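Local coordinates for variant surface glycoprotein MITat 1.13 (Trypanosoma brucei, PDB 6Z8H) that probably forms part of the dense surface coat of the parasite, whose successive antigenically distinct versions help it evade the host immune response, at residues A[82-94]-A[290-304]. Numbering follows the deposited sequence.
Sequences RKILPLLGAAADI and VRANPKFKLMVIKAL
R82 runs out over the A303 carbonyl at the C-terminal end of helix 294-304. R82 CB meets both L304 CD2, at 3.7 Å, and A303 O; in the extended chain CG and CD pass beside that same oxygen, R82 CD coming to 3.2 Å from A303 O. NE and CZ stay within 3.9 Å of it, and at the tip R82 NH1 donates to A303 O at 2.8 Å, in the guanidinium plane. A water accepts from R82 NH1 and donates to K302 O. Next along, P86 packs against M299 and V300, with M299 CG 3.5 Å from P86 N, while P86 O lies at the edge of the F296 ring, near its plane. All this sits in the helical bundle of an A-type VSG: helix 294-304 runs nearly antiparallel (161°) to residues 82-94 of helix 78-129, with helix 318-329 alongside and L379 of the second subunit against L85. At the other end D93 and K295 form a salt bridge. D93 OD2 takes two donors, K295 NZ on its syn and N293 ND2, at 2.9 Å, on its anti lone pair, amide and carboxylate nearly coplanar. N293 OD1 meanwhile caps the helix by accepting from K295 N.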
# COMPACT_ATOMS: atom_id res chain seq x y z
N ARG A 82 8.48 -37.61 20.74
CA ARG A 82 7.67 -37.29 21.89
C ARG A 82 7.91 -35.85 22.35
O ARG A 82 7.00 -35.26 22.94
CB ARG A 82 7.97 -38.27 23.02
CG ARG A 82 7.44 -39.68 22.74
CD ARG A 82 7.87 -40.60 23.84
NE ARG A 82 7.49 -41.99 23.61
CZ ARG A 82 6.29 -42.49 23.85
NH1 ARG A 82 5.31 -41.71 24.31
NH2 ARG A 82 6.05 -43.76 23.63
N LYS A 83 9.11 -35.30 22.15
CA LYS A 83 9.39 -33.88 22.44
C LYS A 83 8.75 -32.95 21.41
O LYS A 83 8.47 -31.80 21.73
CB LYS A 83 10.91 -33.66 22.48
CG LYS A 83 11.64 -34.52 23.57
CD LYS A 83 13.15 -34.42 23.49
CE LYS A 83 13.82 -35.04 24.71
NZ LYS A 83 15.30 -34.85 24.67
N ILE A 84 8.45 -33.42 20.21
CA ILE A 84 7.88 -32.57 19.17
C ILE A 84 6.35 -32.57 19.20
O ILE A 84 5.72 -31.53 18.94
CB ILE A 84 8.40 -33.04 17.80
CG1 ILE A 84 9.93 -32.98 17.77
CG2 ILE A 84 7.77 -32.24 16.69
CD1 ILE A 84 10.52 -33.57 16.55
N LEU A 85 5.73 -33.71 19.51
CA LEU A 85 4.27 -33.77 19.47
C LEU A 85 3.57 -32.68 20.27
O LEU A 85 2.56 -32.14 19.78
CB LEU A 85 3.79 -35.17 19.86
CG LEU A 85 4.24 -36.30 18.96
CD1 LEU A 85 3.53 -37.61 19.37
CD2 LEU A 85 4.01 -36.03 17.50
N PRO A 86 4.01 -32.30 21.48
CA PRO A 86 3.29 -31.24 22.21
C PRO A 86 3.37 -29.87 21.57
O PRO A 86 2.64 -28.98 21.99
CB PRO A 86 3.97 -31.23 23.60
CG PRO A 86 4.53 -32.64 23.73
CD PRO A 86 4.99 -32.99 22.34
N LEU A 87 4.26 -29.70 20.60
CA LEU A 87 4.38 -28.43 19.91
C LEU A 87 3.42 -28.31 18.75
O LEU A 87 3.15 -27.18 18.29
CB LEU A 87 5.82 -28.29 19.43
CG LEU A 87 6.91 -28.47 20.49
CD1 LEU A 87 8.32 -28.44 19.82
CD2 LEU A 87 6.83 -27.48 21.64
N LEU A 88 2.88 -29.41 18.23
CA LEU A 88 2.22 -29.33 16.93
C LEU A 88 0.88 -28.61 16.98
O LEU A 88 0.62 -27.72 16.17
CB LEU A 88 2.02 -30.73 16.36
CG LEU A 88 3.26 -31.37 15.73
CD1 LEU A 88 3.05 -32.88 15.52
CD2 LEU A 88 3.57 -30.78 14.41
N GLY A 89 -0.00 -28.98 17.90
CA GLY A 89 -1.31 -28.35 17.98
C GLY A 89 -1.19 -26.89 18.36
O GLY A 89 -1.84 -26.02 17.78
N ALA A 90 -0.32 -26.61 19.32
CA ALA A 90 -0.09 -25.24 19.76
C ALA A 90 0.47 -24.40 18.62
O ALA A 90 0.12 -23.22 18.46
CB ALA A 90 0.84 -25.26 20.99
N ALA A 91 1.42 -24.96 17.87
CA ALA A 91 1.97 -24.24 16.72
C ALA A 91 0.91 -23.98 15.65
O ALA A 91 0.89 -22.91 15.03
CB ALA A 91 3.19 -24.99 16.17
N ALA A 92 0.04 -24.94 15.38
CA ALA A 92 -1.05 -24.70 14.43
C ALA A 92 -1.96 -23.57 14.91
O ALA A 92 -2.46 -22.78 14.10
CB ALA A 92 -1.82 -26.00 14.20
N ASP A 93 -2.23 -23.52 16.22
CA ASP A 93 -3.02 -22.43 16.80
C ASP A 93 -2.32 -21.10 16.56
O ASP A 93 -2.95 -20.13 16.10
CB ASP A 93 -3.19 -22.68 18.29
CG ASP A 93 -4.29 -23.63 18.60
OD1 ASP A 93 -5.15 -23.85 17.72
OD2 ASP A 93 -4.30 -24.15 19.74
N ILE A 94 -1.03 -21.02 16.87
CA ILE A 94 -0.28 -19.77 16.68
C ILE A 94 -0.33 -19.32 15.23
O ILE A 94 -0.59 -18.15 14.92
CB ILE A 94 1.16 -19.94 17.19
CG1 ILE A 94 1.16 -20.08 18.73
CG2 ILE A 94 1.98 -18.70 16.77
CD1 ILE A 94 2.46 -20.64 19.28
N VAL A 290 3.94 -21.10 23.29
CA VAL A 290 3.51 -22.50 23.28
C VAL A 290 3.10 -22.98 24.66
O VAL A 290 2.09 -23.67 24.81
CB VAL A 290 4.66 -23.35 22.72
CG1 VAL A 290 4.37 -24.78 22.91
CG2 VAL A 290 4.89 -23.03 21.26
N ARG A 291 3.88 -22.63 25.68
CA ARG A 291 3.78 -23.17 27.07
C ARG A 291 2.41 -22.88 27.67
O ARG A 291 2.03 -23.59 28.62
CB ARG A 291 4.90 -22.59 27.94
CG ARG A 291 4.43 -21.76 29.13
CD ARG A 291 5.56 -20.96 29.75
NE ARG A 291 6.53 -21.79 30.44
CZ ARG A 291 6.33 -22.37 31.62
NH1 ARG A 291 5.17 -22.21 32.24
NH2 ARG A 291 7.28 -23.10 32.17
N ALA A 292 1.69 -21.88 27.15
CA ALA A 292 0.39 -21.53 27.71
C ALA A 292 -0.74 -22.32 27.10
O ALA A 292 -1.83 -22.38 27.69
CB ALA A 292 0.14 -20.03 27.54
N ASN A 293 -0.50 -22.98 25.98
CA ASN A 293 -1.58 -23.61 25.25
C ASN A 293 -2.02 -24.89 25.94
O ASN A 293 -1.19 -25.77 26.21
CB ASN A 293 -1.16 -23.89 23.82
CG ASN A 293 -2.34 -24.16 22.93
OD1 ASN A 293 -3.20 -25.00 23.23
ND2 ASN A 293 -2.38 -23.49 21.82
N PRO A 294 -3.31 -25.03 26.27
CA PRO A 294 -3.79 -26.29 26.86
C PRO A 294 -3.41 -27.52 26.06
O PRO A 294 -3.13 -28.57 26.64
CB PRO A 294 -5.31 -26.09 26.93
CG PRO A 294 -5.50 -24.62 26.94
CD PRO A 294 -4.40 -24.06 26.08
N LYS A 295 -3.40 -27.42 24.72
CA LYS A 295 -3.05 -28.57 23.89
C LYS A 295 -1.60 -28.99 24.12
O LYS A 295 -1.29 -30.18 24.07
CB LYS A 295 -3.29 -28.23 22.41
CG LYS A 295 -4.74 -27.96 22.09
CD LYS A 295 -4.90 -27.38 20.68
CE LYS A 295 -6.36 -27.03 20.36
NZ LYS A 295 -6.49 -26.13 19.16
N PHE A 296 -0.73 -28.04 24.45
CA PHE A 296 0.66 -28.37 24.77
C PHE A 296 0.73 -29.13 26.08
O PHE A 296 1.35 -30.21 26.17
CB PHE A 296 1.48 -27.08 24.85
CG PHE A 296 2.82 -27.25 25.48
CD1 PHE A 296 3.87 -27.78 24.76
CD2 PHE A 296 3.04 -26.86 26.80
CE1 PHE A 296 5.12 -27.93 25.34
CE2 PHE A 296 4.28 -27.03 27.39
CZ PHE A 296 5.32 -27.55 26.67
N LYS A 297 0.10 -28.60 27.12
CA LYS A 297 0.14 -29.30 28.40
C LYS A 297 -0.49 -30.68 28.28
O LYS A 297 0.01 -31.65 28.87
CB LYS A 297 -0.58 -28.48 29.45
CG LYS A 297 -0.02 -27.07 29.62
CD LYS A 297 -0.86 -26.26 30.58
CE LYS A 297 -0.78 -24.78 30.31
NZ LYS A 297 -1.91 -24.06 30.97
N LEU A 298 -1.60 -30.80 27.56
CA LEU A 298 -2.22 -32.11 27.39
C LEU A 298 -1.33 -33.09 26.64
O LEU A 298 -1.26 -34.27 27.01
CB LEU A 298 -3.58 -31.98 26.72
CG LEU A 298 -4.32 -33.27 26.39
CD1 LEU A 298 -4.57 -34.04 27.68
CD2 LEU A 298 -5.60 -32.94 25.67
N MET A 299 -0.74 -32.69 25.52
CA MET A 299 0.15 -33.58 24.79
C MET A 299 1.44 -33.88 25.55
O MET A 299 2.03 -34.95 25.33
CB MET A 299 0.36 -33.06 23.36
CG MET A 299 1.10 -33.99 22.43
SD MET A 299 0.40 -35.64 22.29
CE MET A 299 -1.13 -35.36 21.41
N VAL A 300 1.89 -33.01 26.46
CA VAL A 300 2.95 -33.44 27.38
C VAL A 300 2.52 -34.68 28.16
O VAL A 300 3.29 -35.64 28.30
CB VAL A 300 3.36 -32.29 28.31
CG1 VAL A 300 4.24 -32.83 29.41
CG2 VAL A 300 4.09 -31.21 27.53
N ILE A 301 1.29 -34.68 28.67
CA ILE A 301 0.78 -35.83 29.41
C ILE A 301 0.69 -37.05 28.51
O ILE A 301 1.09 -38.16 28.87
CB ILE A 301 -0.59 -35.49 30.02
CG1 ILE A 301 -0.46 -34.31 30.99
CG2 ILE A 301 -1.17 -36.72 30.74
CD1 ILE A 301 -1.78 -33.81 31.54
N LYS A 302 0.13 -36.87 27.32
CA LYS A 302 -0.12 -38.00 26.44
C LYS A 302 1.19 -38.62 25.95
O LYS A 302 1.32 -39.85 25.90
CB LYS A 302 -0.96 -37.56 25.24
CG LYS A 302 -2.41 -37.17 25.58
CD LYS A 302 -3.09 -36.29 24.58
CE LYS A 302 -3.74 -36.98 23.51
NZ LYS A 302 -4.74 -38.01 23.94
N ALA A 303 2.15 -37.78 25.56
CA ALA A 303 3.34 -38.23 24.85
C ALA A 303 4.55 -38.39 25.75
O ALA A 303 5.42 -39.20 25.44
CB ALA A 303 3.68 -37.24 23.72
N LEU A 304 4.66 -37.60 26.83
CA LEU A 304 5.84 -37.63 27.69
C LEU A 304 5.60 -38.26 29.05
O LEU A 304 6.58 -38.56 29.74
CB LEU A 304 6.42 -36.23 27.86
CG LEU A 304 7.04 -35.63 26.59
CD1 LEU A 304 7.36 -34.14 26.76
CD2 LEU A 304 8.29 -36.40 26.19
O HOH W 1 2.95 -41.90 25.77
O HOH W 2 -0.46 -21.55 21.27